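Local coordinates for protein (R)-S-adenosyl-L-methionine hydrolase (Thermus thermophilus, PDB 2CW5) that hydrolyses S-adenosyl-L-methionine to adenosine and L-methionine as a homotrimer, without chlorinase or fluorinase activity, at residues F199-R211 against P221-V233. Residues are numbered along the deposited sequence; the frame is centred on the assembly and turned at random.
Sequences FVEVGGRRVPVRR and PVAYLGSAGLLEV
A223 bonds P208 and R210 across the contact through its own N-H and C=O, which flank its CA. Its N donates to P208 O at 2.9 Å. A223 O accepts from R210 N at 2.7 Å, the donor lying nearly on the C=O line (169°), and V209 CA makes a CH...O contact with A223 O at 3.1 Å. Because both neighbours of V209 bond to A223, the pattern is that of a single parallel bridge, V209 with A223; the short axes of strands 205-208 and 221-225 meet obliquely, at 56°.

The methyl of A223 points inward, where V200 CG1 reaches CB at 3.5 Å and V209 CG2 at 3.9 Å. V207 CG1, anti to its own backbone N (chi1 179°), is carried over A223 N and V222 CA, 3.5 Å from the latter, next to that methyl. V200 CG2 meets L231 CD1, and V252 of strand 251-254 continues this core. V222 CG2 packs against R210 CB (3.9 Å), the two side chains crossing at about a right angle, while R210 bends at chi2 and NH1 reaches V209 O from above the carbonyl plane.

The bridge joins the edges of the antiparallel C-terminal sheet, consistent with barrel-like closure. E232, which probably binds S-adenosylmethionine, makes no contact with segment 199-211; Y224, weakly bonded to it through OH, touches R210 O through CB. Closure here combines two backbone hydrogen bonds with an aliphatic cluster beside them.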
loop_
_atom_site.group_PDB
_atom_site.type_symbol
_atom_site.label_atom_id
_atom_site.label_comp_id
_atom_site.label_asym_id
_atom_site.label_seq_id
_atom_site.Cartn_x
_atom_site.Cartn_y
_atom_site.Cartn_z
ATOM N N PHE C 199 -7.131 -29.789 -23.467
ATOM C CA PHE C 199 -7.328 -28.429 -23.957
ATOM C C PHE C 199 -8.551 -27.790 -23.308
ATOM O O PHE C 199 -9.544 -28.460 -23.027
ATOM C CB PHE C 199 -7.524 -28.436 -25.475
ATOM C CG PHE C 199 -6.275 -28.738 -26.252
ATOM C CD1 PHE C 199 -5.282 -27.776 -26.399
ATOM C CD2 PHE C 199 -6.091 -29.987 -26.838
ATOM C CE1 PHE C 199 -4.123 -28.052 -27.122
ATOM C CE2 PHE C 199 -4.937 -30.272 -27.560
ATOM C CZ PHE C 199 -3.951 -29.303 -27.703
ATOM N N VAL C 200 -8.470 -26.489 -23.069
ATOM C CA VAL C 200 -9.581 -25.766 -22.475
ATOM C C VAL C 200 -9.994 -24.680 -23.463
ATOM O O VAL C 200 -9.149 -23.984 -24.025
ATOM C CB VAL C 200 -9.181 -25.146 -21.109
ATOM C CG1 VAL C 200 -8.086 -24.108 -21.293
ATOM C CG2 VAL C 200 -10.392 -24.539 -20.446
ATOM N N GLU C 201 -11.294 -24.559 -23.697
ATOM C CA GLU C 201 -11.799 -23.568 -24.628
ATOM C C GLU C 201 -12.433 -22.383 -23.913
ATOM O O GLU C 201 -13.339 -22.545 -23.093
ATOM C CB GLU C 201 -12.812 -24.212 -25.577
ATOM C CG GLU C 201 -13.420 -23.247 -26.580
ATOM C CD GLU C 201 -14.284 -23.946 -27.610
ATOM O OE1 GLU C 201 -13.734 -24.718 -28.428
ATOM O OE2 GLU C 201 -15.514 -23.725 -27.599
ATOM N N VAL C 202 -11.938 -21.193 -24.227
ATOM C CA VAL C 202 -12.449 -19.962 -23.638
ATOM C C VAL C 202 -12.237 -18.804 -24.613
ATOM O O VAL C 202 -11.176 -18.687 -25.226
ATOM C CB VAL C 202 -11.741 -19.646 -22.295
ATOM C CG1 VAL C 202 -10.245 -19.507 -22.506
ATOM C CG2 VAL C 202 -12.315 -18.367 -21.688
ATOM N N GLY C 203 -13.258 -17.964 -24.763
ATOM C CA GLY C 203 -13.159 -16.825 -25.659
ATOM C C GLY C 203 -12.966 -17.205 -27.114
ATOM O O GLY C 203 -12.406 -16.435 -27.896
ATOM N N GLY C 204 -13.434 -18.394 -27.478
ATOM C CA GLY C 204 -13.302 -18.858 -28.847
ATOM C C GLY C 204 -11.934 -19.437 -29.152
ATOM O O GLY C 204 -11.639 -19.756 -30.302
ATOM N N ARG C 205 -11.099 -19.582 -28.127
ATOM C CA ARG C 205 -9.754 -20.122 -28.305
ATOM C C ARG C 205 -9.561 -21.480 -27.632
ATOM O O ARG C 205 -10.242 -21.812 -26.657
ATOM C CB ARG C 205 -8.715 -19.155 -27.734
ATOM C CG ARG C 205 -8.730 -17.755 -28.320
ATOM C CD ARG C 205 -7.704 -16.893 -27.607
ATOM N NE ARG C 205 -7.710 -15.503 -28.051
ATOM C CZ ARG C 205 -7.353 -15.101 -29.265
ATOM N NH1 ARG C 205 -6.959 -15.986 -30.170
ATOM N NH2 ARG C 205 -7.379 -13.811 -29.569
ATOM N N ARG C 206 -8.619 -22.254 -28.163
ATOM C CA ARG C 206 -8.279 -23.564 -27.622
ATOM C C ARG C 206 -6.931 -23.412 -26.934
ATOM O O ARG C 206 -5.907 -23.221 -27.591
ATOM C CB ARG C 206 -8.174 -24.602 -28.743
ATOM C CG ARG C 206 -9.506 -25.002 -29.360
ATOM C CD ARG C 206 -9.306 -25.671 -30.718
ATOM N NE ARG C 206 -8.497 -26.887 -30.647
ATOM C CZ ARG C 206 -8.928 -28.052 -30.172
ATOM N NH1 ARG C 206 -10.171 -28.171 -29.723
ATOM N NH2 ARG C 206 -8.114 -29.101 -30.149
ATOM N N VAL C 207 -6.933 -23.484 -25.609
ATOM C CA VAL C 207 -5.708 -23.334 -24.834
ATOM C C VAL C 207 -5.252 -24.670 -24.253
ATOM O O VAL C 207 -6.031 -25.383 -23.625
ATOM C CB VAL C 207 -5.917 -22.321 -23.686
ATOM C CG1 VAL C 207 -4.647 -22.182 -22.862
ATOM C CG2 VAL C 207 -6.334 -20.968 -24.265
ATOM N N PRO C 208 -3.977 -25.031 -24.468
ATOM C CA PRO C 208 -3.452 -26.294 -23.947
ATOM C C PRO C 208 -3.207 -26.250 -22.442
ATOM O O PRO C 208 -2.776 -25.234 -21.899
ATOM C CB PRO C 208 -2.158 -26.475 -24.734
ATOM C CG PRO C 208 -1.687 -25.065 -24.896
ATOM C CD PRO C 208 -2.962 -24.345 -25.291
ATOM N N VAL C 209 -3.494 -27.362 -21.778
ATOM C CA VAL C 209 -3.289 -27.471 -20.344
ATOM C C VAL C 209 -1.911 -28.085 -20.129
ATOM O O VAL C 209 -1.559 -29.064 -20.782
ATOM C CB VAL C 209 -4.353 -28.375 -19.700
ATOM C CG1 VAL C 209 -4.102 -28.492 -18.208
ATOM C CG2 VAL C 209 -5.739 -27.813 -19.969
ATOM N N ARG C 210 -1.136 -27.505 -19.220
ATOM C CA ARG C 210 0.205 -28.001 -18.940
ATOM C C ARG C 210 0.540 -27.933 -17.455
ATOM O O ARG C 210 -0.200 -27.343 -16.667
ATOM C CB ARG C 210 1.236 -27.193 -19.735
ATOM C CG ARG C 210 1.205 -27.439 -21.239
ATOM C CD ARG C 210 1.680 -28.848 -21.574
ATOM N NE ARG C 210 1.737 -29.098 -23.015
ATOM C CZ ARG C 210 0.673 -29.217 -23.802
ATOM N NH1 ARG C 210 -0.547 -29.113 -23.296
ATOM N NH2 ARG C 210 0.830 -29.444 -25.099
ATOM N N ARG C 211 1.657 -28.550 -17.079
ATOM C CA ARG C 211 2.103 -28.554 -15.692
ATOM C C ARG C 211 3.353 -27.695 -15.557
ATOM O O ARG C 211 3.493 -26.924 -14.607
ATOM C CB ARG C 211 2.414 -29.978 -15.227
ATOM C CG ARG C 211 1.222 -30.918 -15.230
ATOM C CD ARG C 211 1.533 -32.175 -14.432
ATOM N NE ARG C 211 0.384 -33.068 -14.335
ATOM C CZ ARG C 211 0.324 -34.124 -13.529
ATOM N NH1 ARG C 211 1.350 -34.423 -12.742
ATOM N NH2 ARG C 211 -0.766 -34.882 -13.509
ATOM N N PRO C 221 -0.611 -18.351 -24.604
ATOM C CA PRO C 221 -1.537 -18.690 -23.515
ATOM C C PRO C 221 -1.421 -20.153 -23.087
ATOM O O PRO C 221 -1.199 -21.035 -23.913
ATOM C CB PRO C 221 -2.893 -18.397 -24.130
ATOM C CG PRO C 221 -2.695 -18.908 -25.528
ATOM C CD PRO C 221 -1.322 -18.352 -25.897
ATOM N N VAL C 222 -1.592 -20.408 -21.795
ATOM C CA VAL C 222 -1.508 -21.767 -21.275
ATOM C C VAL C 222 -2.430 -21.938 -20.068
ATOM O O VAL C 222 -2.631 -21.000 -19.293
ATOM C CB VAL C 222 -0.052 -22.101 -20.867
ATOM C CG1 VAL C 222 0.412 -21.148 -19.775
ATOM C CG2 VAL C 222 0.049 -23.548 -20.410
ATOM N N ALA C 223 -2.994 -23.134 -19.923
ATOM C CA ALA C 223 -3.888 -23.436 -18.807
ATOM C C ALA C 223 -3.195 -24.413 -17.859
ATOM O O ALA C 223 -2.423 -25.271 -18.292
ATOM C CB ALA C 223 -5.191 -24.034 -19.324
ATOM N N TYR C 224 -3.485 -24.282 -16.568
ATOM C CA TYR C 224 -2.876 -25.132 -15.548
ATOM C C TYR C 224 -3.697 -25.043 -14.269
ATOM O O TYR C 224 -4.495 -24.119 -14.105
ATOM C CB TYR C 224 -1.456 -24.639 -15.264
ATOM C CG TYR C 224 -1.427 -23.187 -14.836
ATOM C CD1 TYR C 224 -1.594 -22.828 -13.498
ATOM C CD2 TYR C 224 -1.329 -22.166 -15.781
ATOM C CE1 TYR C 224 -1.671 -21.493 -13.115
ATOM C CE2 TYR C 224 -1.407 -20.826 -15.408
ATOM C CZ TYR C 224 -1.580 -20.498 -14.076
ATOM O OH TYR C 224 -1.691 -19.176 -13.705
ATOM N N LEU C 225 -3.501 -25.993 -13.360
ATOM C CA LEU C 225 -4.228 -25.951 -12.099
ATOM C C LEU C 225 -3.485 -24.959 -11.214
ATOM O O LEU C 225 -2.291 -25.114 -10.961
ATOM C CB LEU C 225 -4.265 -27.327 -11.433
ATOM C CG LEU C 225 -5.234 -27.428 -10.249
ATOM C CD1 LEU C 225 -6.668 -27.294 -10.752
ATOM C CD2 LEU C 225 -5.047 -28.753 -9.532
ATOM N N GLY C 226 -4.199 -23.937 -10.758
ATOM C CA GLY C 226 -3.595 -22.909 -9.932
ATOM C C GLY C 226 -3.351 -23.266 -8.479
ATOM O O GLY C 226 -3.761 -24.319 -7.995
ATOM N N SER C 227 -2.690 -22.350 -7.780
ATOM C CA SER C 227 -2.344 -22.523 -6.378
ATOM C C SER C 227 -3.533 -22.735 -5.441
ATOM O O SER C 227 -3.362 -23.243 -4.334
ATOM C CB SER C 227 -1.524 -21.319 -5.909
ATOM O OG SER C 227 -2.193 -20.102 -6.198
ATOM N N ALA C 228 -4.734 -22.356 -5.872
ATOM C CA ALA C 228 -5.915 -22.527 -5.027
ATOM C C ALA C 228 -6.752 -23.723 -5.467
ATOM O O ALA C 228 -7.850 -23.943 -4.957
ATOM C CB ALA C 228 -6.764 -21.255 -5.045
ATOM N N GLY C 229 -6.229 -24.492 -6.418
ATOM C CA GLY C 229 -6.941 -25.661 -6.903
ATOM C C GLY C 229 -7.914 -25.403 -8.041
ATOM O O GLY C 229 -8.690 -26.286 -8.405
ATOM N N LEU C 230 -7.889 -24.197 -8.601
ATOM C CA LEU C 230 -8.780 -23.860 -9.709
ATOM C C LEU C 230 -7.984 -23.718 -11.001
ATOM O O LEU C 230 -6.834 -23.267 -10.986
ATOM C CB LEU C 230 -9.522 -22.554 -9.417
ATOM C CG LEU C 230 -10.444 -22.559 -8.195
ATOM C CD1 LEU C 230 -11.081 -21.182 -8.022
ATOM C CD2 LEU C 230 -11.512 -23.629 -8.368
ATOM N N LEU C 231 -8.589 -24.105 -12.119
ATOM C CA LEU C 231 -7.907 -24.004 -13.404
ATOM C C LEU C 231 -7.696 -22.532 -13.736
ATOM O O LEU C 231 -8.582 -21.704 -13.528
ATOM C CB LEU C 231 -8.724 -24.687 -14.514
ATOM C CG LEU C 231 -8.102 -24.705 -15.921
ATOM C CD1 LEU C 231 -8.686 -25.845 -16.739
ATOM C CD2 LEU C 231 -8.338 -23.377 -16.616
ATOM N N GLU C 232 -6.510 -22.211 -14.240
ATOM C CA GLU C 232 -6.182 -20.841 -14.598
ATOM C C GLU C 232 -5.677 -20.770 -16.033
ATOM O O GLU C 232 -5.207 -21.766 -16.581
ATOM C CB GLU C 232 -5.113 -20.291 -13.645
ATOM C CG GLU C 232 -5.626 -19.978 -12.243
ATOM C CD GLU C 232 -4.525 -19.535 -11.287
ATOM O OE1 GLU C 232 -3.602 -18.813 -11.721
ATOM O OE2 GLU C 232 -4.594 -19.895 -10.094
ATOM N N VAL C 233 -5.798 -19.589 -16.634
ATOM C CA VAL C 233 -5.340 -19.343 -18.000
ATOM C C VAL C 233 -4.417 -18.133 -17.973
ATOM O O VAL C 233 -4.833 -17.033 -17.605
ATOM C CB VAL C 233 -6.516 -19.039 -18.953
ATOM C CG1 VAL C 233 -5.982 -18.598 -20.320
ATOM C CG2 VAL C 233 -7.388 -20.272 -19.112
#